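Local coordinates for protein phosphatase 2C (Toxoplasma gondii, PDB 3D8K) that probably removes phosphate from phosphoserine and phosphothreonine residues of proteins by hydrolysis, with manganese as its cofactor, at residues C[118-124]-C[150-156]; C[164-170]-C[255-261]; C[172-178]-C[190-194]; C[224-229]-C[247-253]. All blocks are in the same frame, centred on the assembly; numbering follows the deposited sequence.

Contact 1 (C[118-124]-C[150-156]); sequences PTEARVV and VVAMNFR
Val123 and Val151 pair through both of their backbone amides: Val123 N donates to Val151 O (2.8 Å) and Val151 N returns a bond to Val123 O (2.9 Å). Ala121 and Met153, a selenomethionine, repeat the exchange two residues along, with Met153 N to Ala121 O at 3.1 Å. Beyond the strand ends, Phe155 N reaches Thr119 O in a weak, bent bond. Between these pairs CA-H...O contacts cross from strand to strand, as from Arg122 CA to Val151 O.

The two strands run antiparallel (149°) and belong to a small three-stranded sheet near the surface, in which 120-124 is the central strand, flanked by 127-129 and 150-154.

On the face bearing Ala121, Val123 and Met153, Val123 CG2 meets Met153 CB at 4.1 Å; on the other, Val124 touches Val150. Phe155 follows on as the chain turns into a 3-10 segment; its CG stands beside the backbone N (chi1 -63°), which lays the ring edge-on to the Thr119-Glu120 peptide. Met153 CG lies 3.6 Å above one face of that ring, off-centre, while Pro118 CG touches Phe155 CB (3.7 Å), the two side chains crossing nearly at right angles. Both also pack on Ile165 of strand 165-173.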
loop_
_atom_site.group_PDB
_atom_site.type_symbol
_atom_site.label_atom_id
_atom_site.label_comp_id
_atom_site.label_asym_id
_atom_site.label_seq_id
_atom_site.Cartn_x
_atom_site.Cartn_y
_atom_site.Cartn_z
ATOM N N PRO C 118 14.149 -24.865 -0.423
ATOM C CA PRO C 118 15.596 -24.905 -0.209
ATOM C C PRO C 118 16.310 -25.702 -1.291
ATOM O O PRO C 118 15.804 -26.720 -1.766
ATOM C CB PRO C 118 15.711 -25.559 1.152
ATOM C CG PRO C 118 14.558 -26.510 1.135
ATOM C CD PRO C 118 13.449 -25.679 0.584
ATOM N N THR C 119 17.496 -25.238 -1.668
ATOM C CA THR C 119 18.299 -25.887 -2.706
ATOM C C THR C 119 19.320 -26.873 -2.138
ATOM O O THR C 119 19.023 -28.051 -1.982
ATOM C CB THR C 119 19.014 -24.827 -3.538
ATOM O OG1 THR C 119 19.770 -23.965 -2.674
ATOM C CG2 THR C 119 17.995 -23.993 -4.284
ATOM N N GLU C 120 20.521 -26.400 -1.830
ATOM C CA GLU C 120 21.524 -27.289 -1.275
ATOM C C GLU C 120 22.708 -26.582 -0.629
ATOM O O GLU C 120 22.945 -25.396 -0.858
ATOM C CB GLU C 120 22.014 -28.243 -2.353
ATOM C CG GLU C 120 22.329 -27.574 -3.669
ATOM C CD GLU C 120 22.836 -28.559 -4.717
ATOM O OE1 GLU C 120 22.996 -28.139 -5.882
ATOM O OE2 GLU C 120 23.079 -29.744 -4.387
ATOM N N ALA C 121 23.447 -27.330 0.186
ATOM C CA ALA C 121 24.600 -26.799 0.890
ATOM C C ALA C 121 25.505 -27.923 1.383
ATOM O O ALA C 121 25.074 -29.063 1.517
ATOM C CB ALA C 121 24.133 -25.956 2.070
ATOM N N ARG C 122 26.771 -27.611 1.633
ATOM C CA ARG C 122 27.679 -28.620 2.141
ATOM C C ARG C 122 27.433 -28.509 3.624
ATOM O O ARG C 122 27.505 -27.426 4.184
ATOM C CB ARG C 122 29.115 -28.286 1.752
ATOM C CG ARG C 122 29.261 -28.142 0.246
ATOM C CD ARG C 122 30.697 -27.944 -0.184
ATOM N NE ARG C 122 30.821 -26.896 -1.193
ATOM C CZ ARG C 122 30.679 -25.595 -0.948
ATOM N NH1 ARG C 122 30.406 -25.165 0.284
ATOM N NH2 ARG C 122 30.819 -24.718 -1.936
ATOM N N VAL C 123 27.120 -29.632 4.256
ATOM C CA VAL C 123 26.769 -29.623 5.666
ATOM C C VAL C 123 27.424 -30.639 6.589
ATOM O O VAL C 123 27.648 -31.793 6.222
ATOM C CB VAL C 123 25.236 -29.796 5.825
ATOM C CG1 VAL C 123 24.843 -29.736 7.292
ATOM C CG2 VAL C 123 24.513 -28.739 5.023
ATOM N N VAL C 124 27.697 -30.180 7.807
ATOM C CA VAL C 124 28.258 -30.999 8.864
ATOM C C VAL C 124 27.140 -31.145 9.886
ATOM O O VAL C 124 26.921 -30.253 10.722
ATOM C CB VAL C 124 29.447 -30.331 9.588
ATOM C CG1 VAL C 124 29.948 -31.246 10.698
ATOM C CG2 VAL C 124 30.555 -30.040 8.617
ATOM N N VAL C 150 31.573 -33.980 6.242
ATOM C CA VAL C 150 30.935 -32.921 5.479
ATOM C C VAL C 150 30.230 -33.578 4.308
ATOM O O VAL C 150 30.864 -34.185 3.449
ATOM C CB VAL C 150 31.963 -31.901 4.949
ATOM C CG1 VAL C 150 31.413 -31.170 3.739
ATOM C CG2 VAL C 150 32.283 -30.899 6.031
ATOM N N VAL C 151 28.911 -33.458 4.273
ATOM C CA VAL C 151 28.146 -34.067 3.201
ATOM C C VAL C 151 27.531 -33.064 2.256
ATOM O O VAL C 151 27.208 -31.946 2.646
ATOM C CB VAL C 151 27.014 -34.953 3.759
ATOM C CG1 VAL C 151 26.332 -34.262 4.927
ATOM C CG2 VAL C 151 25.996 -35.238 2.664
ATOM N N ALA C 152 27.382 -33.481 1.005
ATOM C CA ALA C 152 26.761 -32.647 -0.011
ATOM C C ALA C 152 25.256 -32.926 0.108
ATOM O O ALA C 152 24.735 -33.879 -0.476
ATOM C CB ALA C 152 27.279 -33.029 -1.391
HETATM N N MSE C 153 24.587 -32.092 0.900
HETATM C CA MSE C 153 23.157 -32.199 1.172
HETATM C C MSE C 153 22.305 -31.562 0.089
HETATM O O MSE C 153 22.499 -30.403 -0.259
HETATM C CB MSE C 153 22.858 -31.545 2.525
HETATM C CG MSE C 153 21.399 -31.327 2.836
HETATM SE SE MSE C 153 20.398 -32.955 3.041
HETATM C CE MSE C 153 20.905 -33.349 4.862
ATOM N N ASN C 154 21.363 -32.328 -0.451
ATOM C CA ASN C 154 20.473 -31.816 -1.487
ATOM C C ASN C 154 19.078 -31.770 -0.885
ATOM O O ASN C 154 18.387 -32.788 -0.853
ATOM C CB ASN C 154 20.461 -32.731 -2.709
ATOM C CG ASN C 154 19.710 -32.122 -3.879
ATOM O OD1 ASN C 154 18.761 -31.367 -3.686
ATOM N ND2 ASN C 154 20.121 -32.458 -5.100
ATOM N N PHE C 155 18.671 -30.599 -0.403
ATOM C CA PHE C 155 17.361 -30.440 0.216
ATOM C C PHE C 155 16.246 -30.718 -0.760
ATOM O O PHE C 155 15.139 -31.051 -0.364
ATOM C CB PHE C 155 17.199 -29.026 0.768
ATOM C CG PHE C 155 18.169 -28.691 1.861
ATOM C CD1 PHE C 155 17.980 -29.175 3.147
ATOM C CD2 PHE C 155 19.285 -27.907 1.597
ATOM C CE1 PHE C 155 18.888 -28.889 4.154
ATOM C CE2 PHE C 155 20.200 -27.614 2.596
ATOM C CZ PHE C 155 20.001 -28.105 3.879
ATOM N N ARG C 156 16.540 -30.576 -2.042
ATOM C CA ARG C 156 15.547 -30.812 -3.074
ATOM C C ARG C 156 15.116 -32.278 -3.050
ATOM O O ARG C 156 13.990 -32.604 -3.417
ATOM C CB ARG C 156 16.130 -30.444 -4.445
ATOM C CG ARG C 156 17.067 -29.222 -4.417
ATOM C CD ARG C 156 17.384 -28.681 -5.811
ATOM N NE ARG C 156 16.209 -28.061 -6.424
ATOM C CZ ARG C 156 15.571 -27.009 -5.917
ATOM N NH1 ARG C 156 15.996 -26.454 -4.788
ATOM N NH2 ARG C 156 14.500 -26.516 -6.529
#

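Contact 2 (C[164-170]-C[255-261]); sequences GIYTIHV and TTFFAYP
Thr256 lies alongside His169 with both side chains pointing the same way, and its CG2 sits over the imidazole face, 3.9 Å from the ring centroid of His169, as a CH-pi contact. That methyl is anti to the Thr256 backbone N, while OG1 is beside it (chi1 -49°) and faces His169 CD2 at 3.4 Å. Tyr166 offers its ring edge instead: Ala259 O and Pro261 CA lie near the ring plane, and Tyr166 CE2 meets Pro261 CG at 4.0 Å. Ile165 divides its branches, CD1 going to Phe258 CB (4.1 Å) and CG2 approaching the Tyr260 ring at a slant. On the face shared with Tyr166, Ile168 CD1 touches Ala259 CB at 4.1 Å.

The strands that carry these side chains run antiparallel (159°) in the six-stranded sheet of the PP2C beta sandwich. Tyr166 with Ala259, Ile168 with Phe257 and Val170 with Thr255 each exchange two backbone bonds.

Several polar ends bond outside the pair: Tyr166 OH to Pro324 O, Thr167 OG1 to Glu115 OE1, Thr255 OG1 to Leu189 O and Tyr260 OH to Asp158 OD2. With six main-chain bonds and no side-chain hydrogen bond between the two segments, the pairing rests on the backbone, and the side chains add mostly apolar contact.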
loop_
_atom_site.group_PDB
_atom_site.type_symbol
_atom_site.label_atom_id
_atom_site.label_comp_id
_atom_site.label_asym_id
_atom_site.label_seq_id
_atom_site.Cartn_x
_atom_site.Cartn_y
_atom_site.Cartn_z
ATOM N N GLY C 164 9.673 -26.943 3.239
ATOM C CA GLY C 164 10.671 -25.945 3.578
ATOM C C GLY C 164 11.491 -26.141 4.835
ATOM O O GLY C 164 11.233 -27.029 5.640
ATOM N N ILE C 165 12.496 -25.284 4.989
ATOM C CA ILE C 165 13.393 -25.309 6.139
ATOM C C ILE C 165 13.636 -23.891 6.603
ATOM O O ILE C 165 13.303 -22.934 5.908
ATOM C CB ILE C 165 14.763 -25.918 5.786
ATOM C CG1 ILE C 165 15.426 -25.103 4.674
ATOM C CG2 ILE C 165 14.598 -27.367 5.367
ATOM C CD1 ILE C 165 16.799 -25.610 4.286
ATOM N N TYR C 166 14.222 -23.761 7.784
ATOM C CA TYR C 166 14.530 -22.456 8.342
ATOM C C TYR C 166 16.043 -22.281 8.410
ATOM O O TYR C 166 16.743 -23.101 9.006
ATOM C CB TYR C 166 13.930 -22.331 9.738
ATOM C CG TYR C 166 12.428 -22.171 9.748
ATOM C CD1 TYR C 166 11.842 -20.908 9.671
ATOM C CD2 TYR C 166 11.589 -23.279 9.864
ATOM C CE1 TYR C 166 10.460 -20.753 9.724
ATOM C CE2 TYR C 166 10.208 -23.132 9.915
ATOM C CZ TYR C 166 9.648 -21.869 9.850
ATOM O OH TYR C 166 8.282 -21.717 9.942
ATOM N N THR C 167 16.551 -21.226 7.778
ATOM C CA THR C 167 17.980 -20.961 7.818
ATOM C C THR C 167 18.294 -20.088 9.016
ATOM O O THR C 167 17.709 -19.027 9.192
ATOM C CB THR C 167 18.464 -20.253 6.565
ATOM O OG1 THR C 167 18.478 -21.179 5.478
ATOM C CG2 THR C 167 19.857 -19.727 6.766
ATOM N N ILE C 168 19.218 -20.544 9.844
ATOM C CA ILE C 168 19.592 -19.792 11.017
ATOM C C ILE C 168 21.015 -19.283 10.980
ATOM O O ILE C 168 21.955 -20.021 10.707
ATOM C CB ILE C 168 19.440 -20.628 12.277
ATOM C CG1 ILE C 168 17.966 -20.980 12.488
ATOM C CG2 ILE C 168 20.012 -19.873 13.467
ATOM C CD1 ILE C 168 17.745 -22.030 13.559
ATOM N N HIS C 169 21.155 -17.993 11.250
ATOM C CA HIS C 169 22.459 -17.351 11.313
ATOM C C HIS C 169 22.641 -16.869 12.736
ATOM O O HIS C 169 21.799 -16.147 13.281
ATOM C CB HIS C 169 22.543 -16.142 10.389
ATOM C CG HIS C 169 22.847 -16.482 8.971
ATOM N ND1 HIS C 169 21.891 -16.948 8.094
ATOM C CD2 HIS C 169 24.003 -16.424 8.270
ATOM C CE1 HIS C 169 22.443 -17.160 6.915
ATOM N NE2 HIS C 169 23.726 -16.850 6.994
ATOM N N VAL C 170 23.724 -17.279 13.361
ATOM C CA VAL C 170 23.947 -16.811 14.697
ATOM C C VAL C 170 25.217 -15.994 14.732
ATOM O O VAL C 170 26.267 -16.446 14.295
ATOM C CB VAL C 170 24.064 -17.967 15.689
ATOM C CG1 VAL C 170 24.320 -17.404 17.092
ATOM C CG2 VAL C 170 22.800 -18.796 15.666
ATOM N N THR C 255 27.911 -18.374 12.801
ATOM C CA THR C 255 27.635 -19.738 12.362
ATOM C C THR C 255 26.312 -19.799 11.607
ATOM O O THR C 255 25.472 -18.906 11.751
ATOM C CB THR C 255 27.557 -20.704 13.566
ATOM O OG1 THR C 255 26.607 -20.212 14.524
ATOM C CG2 THR C 255 28.909 -20.839 14.235
ATOM N N THR C 256 26.127 -20.845 10.801
ATOM C CA THR C 256 24.884 -21.010 10.047
ATOM C C THR C 256 24.389 -22.450 10.152
ATOM O O THR C 256 25.180 -23.385 10.076
ATOM C CB THR C 256 25.072 -20.669 8.565
ATOM O OG1 THR C 256 25.726 -19.404 8.444
ATOM C CG2 THR C 256 23.726 -20.582 7.870
ATOM N N PHE C 257 23.081 -22.616 10.340
ATOM C CA PHE C 257 22.447 -23.928 10.469
ATOM C C PHE C 257 21.055 -23.890 9.838
ATOM O O PHE C 257 20.478 -22.825 9.652
ATOM C CB PHE C 257 22.220 -24.302 11.937
ATOM C CG PHE C 257 23.471 -24.447 12.765
ATOM C CD1 PHE C 257 24.295 -23.352 13.026
ATOM C CD2 PHE C 257 23.782 -25.674 13.359
ATOM C CE1 PHE C 257 25.394 -23.473 13.859
ATOM C CE2 PHE C 257 24.884 -25.796 14.196
ATOM C CZ PHE C 257 25.690 -24.693 14.447
ATOM N N PHE C 258 20.506 -25.054 9.518
ATOM C CA PHE C 258 19.151 -25.101 8.987
ATOM C C PHE C 258 18.346 -25.892 10.002
ATOM O O PHE C 258 18.895 -26.707 10.732
ATOM C CB PHE C 258 19.088 -25.788 7.626
ATOM C CG PHE C 258 19.400 -27.238 7.671
ATOM C CD1 PHE C 258 20.692 -27.677 7.912
ATOM C CD2 PHE C 258 18.398 -28.174 7.487
ATOM C CE1 PHE C 258 20.983 -29.030 7.973
ATOM C CE2 PHE C 258 18.674 -29.536 7.547
ATOM C CZ PHE C 258 19.976 -29.966 7.790
ATOM N N ALA C 259 17.050 -25.630 10.065
ATOM C CA ALA C 259 16.180 -26.317 10.999
ATOM C C ALA C 259 14.917 -26.667 10.273
ATOM O O ALA C 259 14.440 -25.906 9.440
ATOM C CB ALA C 259 15.851 -25.431 12.162
ATOM N N TYR C 260 14.372 -27.827 10.604
ATOM C CA TYR C 260 13.154 -28.300 9.979
ATOM C C TYR C 260 11.980 -27.692 10.721
ATOM O O TYR C 260 12.123 -27.298 11.874
ATOM C CB TYR C 260 13.106 -29.828 10.072
ATOM C CG TYR C 260 14.140 -30.562 9.231
ATOM C CD1 TYR C 260 14.129 -30.462 7.846
ATOM C CD2 TYR C 260 15.099 -31.398 9.822
ATOM C CE1 TYR C 260 15.038 -31.172 7.059
ATOM C CE2 TYR C 260 16.014 -32.119 9.047
ATOM C CZ TYR C 260 15.977 -32.003 7.658
ATOM O OH TYR C 260 16.858 -32.728 6.853
ATOM N N PRO C 261 10.814 -27.559 10.060
ATOM C CA PRO C 261 9.650 -26.993 10.752
ATOM C C PRO C 261 9.351 -27.943 11.907
ATOM O O PRO C 261 9.488 -29.160 11.767
ATOM C CB PRO C 261 8.574 -27.014 9.684
ATOM C CG PRO C 261 9.338 -26.746 8.458
ATOM C CD PRO C 261 10.568 -27.619 8.612
#

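Contact 3 (C[172-178]-C[190-194]); sequences SLGNSRC and STPHT
Gly174 and His193 grip each other through two bonds at the turn 174-176, which links strand 165-173 of one sheet of the PP2C beta sandwich to strand 177-182 of the other. The facing residues 190-194 form an irregular loop between strand 185-188 and helix 198-206, so the contact binds that loop to the connection between the sheets.

Gly174 N donates to His193 ND1 at 2.8 Å, only 7° out of the imidazole plane, which makes ND1 the acceptor nitrogen of this ring. In return, His193 N gives a bond to Gly174 O (3.0 Å), arriving from well above the carbonyl plane. With CG beside its own backbone N (chi1 -63°), the His193 ring is turned edge-on to the Ser172-Gly174 backbone, and its CE1 comes to 3.4 Å from Ser172 O. Gly174 adopts backbone angles that suit a residue without a side chain.

An ordered water supplies a second polar link, giving a hydrogen bond to Ser176 O and also hydrogen-bonded to Ser190 OG, with 2.7 Å between the water oxygen and Ser190 OG.

The remaining contacts are van der Waals. Ser190 CB packs against the side chain of Ser172, whose OG also makes a weak bond to Asp253. At the far end the Arg177 chain is bent at chi3 (88°), which brings its guanidinium to the proline of the loop. Pro192 CG lies over one face of that flat group, 3.6 Å from Arg177 NH2.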
loop_
_atom_site.group_PDB
_atom_site.type_symbol
_atom_site.label_atom_id
_atom_site.label_comp_id
_atom_site.label_asym_id
_atom_site.label_seq_id
_atom_site.Cartn_x
_atom_site.Cartn_y
_atom_site.Cartn_z
ATOM N N SER C 172 27.368 -14.642 17.381
ATOM C CA SER C 172 27.671 -14.635 18.812
ATOM C C SER C 172 28.959 -13.891 19.151
ATOM O O SER C 172 29.970 -14.014 18.464
ATOM C CB SER C 172 27.762 -16.066 19.363
ATOM O OG SER C 172 29.055 -16.626 19.167
ATOM N N LEU C 173 28.903 -13.136 20.242
ATOM C CA LEU C 173 30.037 -12.355 20.717
ATOM C C LEU C 173 29.898 -12.210 22.219
ATOM O O LEU C 173 29.275 -11.268 22.696
ATOM C CB LEU C 173 30.029 -10.963 20.073
ATOM C CG LEU C 173 31.210 -10.055 20.405
ATOM C CD1 LEU C 173 32.448 -10.525 19.646
ATOM C CD2 LEU C 173 30.875 -8.642 20.018
ATOM N N GLY C 174 30.470 -13.141 22.966
ATOM C CA GLY C 174 30.370 -13.057 24.410
ATOM C C GLY C 174 30.075 -14.402 25.031
ATOM O O GLY C 174 30.329 -15.445 24.431
ATOM N N ASN C 175 29.512 -14.382 26.231
ATOM C CA ASN C 175 29.216 -15.613 26.938
ATOM C C ASN C 175 27.765 -16.078 26.875
ATOM O O ASN C 175 27.364 -16.944 27.647
ATOM C CB ASN C 175 29.650 -15.481 28.398
ATOM C CG ASN C 175 29.020 -14.282 29.092
ATOM O OD1 ASN C 175 28.339 -13.462 28.467
ATOM N ND2 ASN C 175 29.251 -14.172 30.394
ATOM N N SER C 176 26.968 -15.519 25.974
ATOM C CA SER C 176 25.583 -15.968 25.875
ATOM C C SER C 176 25.567 -17.272 25.099
ATOM O O SER C 176 26.531 -17.599 24.399
ATOM C CB SER C 176 24.707 -14.926 25.180
ATOM O OG SER C 176 24.419 -13.847 26.055
ATOM N N ARG C 177 24.478 -18.025 25.233
ATOM C CA ARG C 177 24.365 -19.310 24.554
ATOM C C ARG C 177 23.088 -19.419 23.748
ATOM O O ARG C 177 22.061 -18.839 24.094
ATOM C CB ARG C 177 24.469 -20.443 25.573
ATOM C CG ARG C 177 25.600 -20.209 26.557
ATOM C CD ARG C 177 25.965 -21.430 27.366
ATOM N NE ARG C 177 26.955 -22.265 26.688
ATOM C CZ ARG C 177 27.821 -23.055 27.321
ATOM N NH1 ARG C 177 27.819 -23.111 28.648
ATOM N NH2 ARG C 177 28.689 -23.790 26.633
ATOM N N CYS C 178 23.170 -20.171 22.660
ATOM C CA CYS C 178 22.047 -20.344 21.756
ATOM C C CYS C 178 21.981 -21.802 21.297
ATOM O O CYS C 178 22.932 -22.308 20.708
ATOM C CB CYS C 178 22.251 -19.414 20.567
ATOM S SG CYS C 178 20.960 -19.466 19.352
ATOM N N SER C 190 26.571 -21.925 19.091
ATOM C CA SER C 190 27.682 -21.031 19.369
ATOM C C SER C 190 28.604 -21.535 20.464
ATOM O O SER C 190 28.240 -22.386 21.266
ATOM C CB SER C 190 27.154 -19.651 19.756
ATOM O OG SER C 190 26.360 -19.713 20.934
ATOM N N THR C 191 29.813 -20.992 20.484
ATOM C CA THR C 191 30.806 -21.362 21.480
ATOM C C THR C 191 31.040 -20.122 22.350
ATOM O O THR C 191 31.381 -19.053 21.837
ATOM C CB THR C 191 32.126 -21.756 20.810
ATOM O OG1 THR C 191 31.851 -22.302 19.520
ATOM C CG2 THR C 191 32.862 -22.799 21.643
ATOM N N PRO C 192 30.857 -20.244 23.674
ATOM C CA PRO C 192 31.070 -19.074 24.532
ATOM C C PRO C 192 32.518 -18.567 24.535
ATOM O O PRO C 192 33.474 -19.347 24.416
ATOM C CB PRO C 192 30.599 -19.566 25.902
ATOM C CG PRO C 192 30.936 -21.030 25.865
ATOM C CD PRO C 192 30.531 -21.441 24.468
ATOM N N HIS C 193 32.664 -17.249 24.657
ATOM C CA HIS C 193 33.973 -16.592 24.678
ATOM C C HIS C 193 34.452 -16.371 26.106
ATOM O O HIS C 193 34.326 -15.285 26.652
ATOM C CB HIS C 193 33.879 -15.260 23.949
ATOM C CG HIS C 193 33.542 -15.396 22.503
ATOM N ND1 HIS C 193 32.519 -14.693 21.910
ATOM C CD2 HIS C 193 34.103 -16.142 21.522
ATOM C CE1 HIS C 193 32.466 -14.999 20.625
ATOM N NE2 HIS C 193 33.418 -15.876 20.363
ATOM N N THR C 194 35.017 -17.411 26.698
ATOM C CA THR C 194 35.487 -17.352 28.076
ATOM C C THR C 194 36.890 -17.926 28.155
ATOM O O THR C 194 37.407 -18.441 27.160
ATOM C CB THR C 194 34.560 -18.183 28.987
ATOM O OG1 THR C 194 35.049 -19.527 29.099
ATOM C CG2 THR C 194 33.164 -18.244 28.382
HETATM O O HOH W 1 28.247 -18.560 22.482
#

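Contact 4 (C[224-229]-C[247-253]); sequences VPMTRA and LVSAVPD
Two sequence signatures of the PP2C family meet where Arg228 pairs with Ser249: Arg228 and Ala229 begin an Arg-Ala-Phe-Gly motif, and 251-253 is the Val-Pro-Asp that ends on the first residue of strand 253-259. Apart from Asp253 neither segment is regular, and a single backbone bridge joins them. Ala229 N donates to Ser249 O at 3.0 Å, approaching nearly along the C=O axis. Ser249 N reaches back to Thr227 O at 3.4 Å in a weak bond, and that carbonyl oxygen is also bonded by Arg203 NH2.

Within its own segment, Ser249 closes an ST turn. Its OG, anti to the backbone N (chi1 -178°), accepts a bond from Val251 N (3.0 Å, 159° at the hydrogen) and thereby helps to set the bend of 249-251.

The Arg228 side chain, extended from CG to NE, runs along this bend. Its CG passes Ser249 CB at 4.0 Å, and farther out Val251 O lies 3.3 Å above the guanidinium plane, toward the rim; the angle at Arg228 NH1 is too poor for a hydrogen bond. The CB of Asp253 lies at the edge of the same group, and Arg228 NE forms a long, weak ion pair with Glu200 OE2.

Val248 supplies the apolar side: CG2 meets Val224 CG2 tip to tip at 4.1 Å, and CG1 touches Ala229 CB at 4.2 Å.

Helix 198-206 packs against Thr227, Arg228 and Ser249, and its Glu200 bonds Thr227 OG1. Helix 82-97 lies against Ala250, Val251 and Pro252, while Leu220 of strand 217-220 backs Leu247 and Val248.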
loop_
_atom_site.group_PDB
_atom_site.type_symbol
_atom_site.label_atom_id
_atom_site.label_comp_id
_atom_site.label_asym_id
_atom_site.label_seq_id
_atom_site.Cartn_x
_atom_site.Cartn_y
_atom_site.Cartn_z
ATOM N N VAL C 224 37.518 -7.749 32.679
ATOM C CA VAL C 224 36.528 -8.369 31.815
ATOM C C VAL C 224 36.139 -9.826 32.087
ATOM O O VAL C 224 36.983 -10.707 32.228
ATOM C CB VAL C 224 36.967 -8.232 30.368
ATOM C CG1 VAL C 224 35.764 -8.282 29.470
ATOM C CG2 VAL C 224 37.696 -6.912 30.183
ATOM N N PRO C 225 34.830 -10.096 32.139
ATOM C CA PRO C 225 34.298 -11.439 32.395
ATOM C C PRO C 225 34.335 -12.362 31.182
ATOM O O PRO C 225 34.120 -13.563 31.316
ATOM C CB PRO C 225 32.861 -11.169 32.843
ATOM C CG PRO C 225 32.873 -9.704 33.242
ATOM C CD PRO C 225 33.760 -9.092 32.224
HETATM N N MSE C 226 34.606 -11.806 30.004
HETATM C CA MSE C 226 34.657 -12.596 28.773
HETATM C C MSE C 226 35.797 -12.164 27.834
HETATM O O MSE C 226 36.495 -11.194 28.111
HETATM C CB MSE C 226 33.308 -12.500 28.065
HETATM C CG MSE C 226 32.864 -11.085 27.871
HETATM SE SE MSE C 226 30.964 -10.962 27.389
HETATM C CE MSE C 226 30.310 -11.197 29.239
ATOM N N THR C 227 35.995 -12.883 26.730
ATOM C CA THR C 227 37.083 -12.544 25.822
ATOM C C THR C 227 36.604 -11.758 24.601
ATOM O O THR C 227 37.400 -11.260 23.802
ATOM C CB THR C 227 37.829 -13.821 25.385
ATOM O OG1 THR C 227 36.914 -14.709 24.747
ATOM C CG2 THR C 227 38.432 -14.536 26.596
ATOM N N ARG C 228 35.289 -11.643 24.466
ATOM C CA ARG C 228 34.705 -10.910 23.354
ATOM C C ARG C 228 33.513 -10.101 23.819
ATOM O O ARG C 228 32.654 -10.598 24.555
ATOM C CB ARG C 228 34.315 -11.867 22.237
ATOM C CG ARG C 228 35.533 -12.438 21.530
ATOM C CD ARG C 228 35.140 -13.279 20.355
ATOM N NE ARG C 228 36.288 -13.723 19.582
ATOM C CZ ARG C 228 36.207 -14.488 18.498
ATOM N NH1 ARG C 228 35.029 -14.904 18.060
ATOM N NH2 ARG C 228 37.307 -14.822 17.837
ATOM N N ALA C 229 33.480 -8.836 23.413
ATOM C CA ALA C 229 32.398 -7.957 23.821
ATOM C C ALA C 229 32.412 -6.632 23.063
ATOM O O ALA C 229 33.313 -6.388 22.262
ATOM C CB ALA C 229 32.490 -7.714 25.326
ATOM N N LEU C 247 42.616 -7.115 22.414
ATOM C CA LEU C 247 42.654 -8.174 23.407
ATOM C C LEU C 247 41.207 -8.657 23.515
ATOM O O LEU C 247 40.935 -9.847 23.435
ATOM C CB LEU C 247 43.174 -7.650 24.747
ATOM C CG LEU C 247 44.603 -7.078 24.737
ATOM C CD1 LEU C 247 44.994 -6.657 26.142
ATOM C CD2 LEU C 247 45.594 -8.109 24.210
ATOM N N VAL C 248 40.282 -7.721 23.681
ATOM C CA VAL C 248 38.869 -8.065 23.735
ATOM C C VAL C 248 38.289 -7.780 22.351
ATOM O O VAL C 248 37.965 -6.645 22.024
ATOM C CB VAL C 248 38.096 -7.215 24.766
ATOM C CG1 VAL C 248 36.594 -7.434 24.583
ATOM C CG2 VAL C 248 38.522 -7.581 26.182
ATOM N N SER C 249 38.158 -8.817 21.537
ATOM C CA SER C 249 37.637 -8.657 20.189
ATOM C C SER C 249 36.143 -8.306 20.154
ATOM O O SER C 249 35.393 -8.587 21.094
ATOM C CB SER C 249 37.886 -9.945 19.399
ATOM O OG SER C 249 37.441 -9.825 18.060
ATOM N N ALA C 250 35.727 -7.662 19.070
ATOM C CA ALA C 250 34.320 -7.320 18.866
ATOM C C ALA C 250 33.938 -7.959 17.522
ATOM O O ALA C 250 32.935 -7.619 16.900
ATOM C CB ALA C 250 34.124 -5.817 18.830
ATOM N N VAL C 251 34.787 -8.878 17.079
ATOM C CA VAL C 251 34.551 -9.617 15.850
ATOM C C VAL C 251 33.790 -10.865 16.292
ATOM O O VAL C 251 34.348 -11.751 16.961
ATOM C CB VAL C 251 35.860 -10.063 15.189
ATOM C CG1 VAL C 251 35.557 -10.634 13.821
ATOM C CG2 VAL C 251 36.827 -8.908 15.115
ATOM N N PRO C 252 32.506 -10.949 15.921
ATOM C CA PRO C 252 31.661 -12.079 16.282
ATOM C C PRO C 252 31.974 -13.380 15.580
ATOM O O PRO C 252 32.594 -13.412 14.513
ATOM C CB PRO C 252 30.274 -11.584 15.929
ATOM C CG PRO C 252 30.537 -10.854 14.666
ATOM C CD PRO C 252 31.778 -10.042 15.015
ATOM N N ASP C 253 31.531 -14.449 16.231
ATOM C CA ASP C 253 31.646 -15.817 15.751
ATOM C C ASP C 253 30.320 -16.013 15.025
ATOM O O ASP C 253 29.272 -16.031 15.648
ATOM C CB ASP C 253 31.774 -16.764 16.953
ATOM C CG ASP C 253 31.322 -18.183 16.646
ATOM O OD1 ASP C 253 31.708 -18.699 15.572
ATOM O OD2 ASP C 253 30.595 -18.785 17.488
#

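Overall arrangement
The four contacts follow one another through the fold. Contact 1 packs onto contact 2, their centres about 12 Å apart: the rings of Phe155 and Phe258 meet edge-to-face, Phe155 CE1 to Phe258 CD2 at 3.4 Å. Contacts 2 and 3 both use strand 165-173 and lie about 18 Å apart between centres, touching through Val170 CG2 and Cys178 SG. Contacts 3 and 4 are closest, with centres about 9 Å apart and probable backbone hydrogen bonds joining Asp253 N to Ser172 O and Thr227 N to His193 O. Both are nested in the loop that contact 2 closes. Contact 1 stands apart from contact 4, with about 13 Å between nearest atoms.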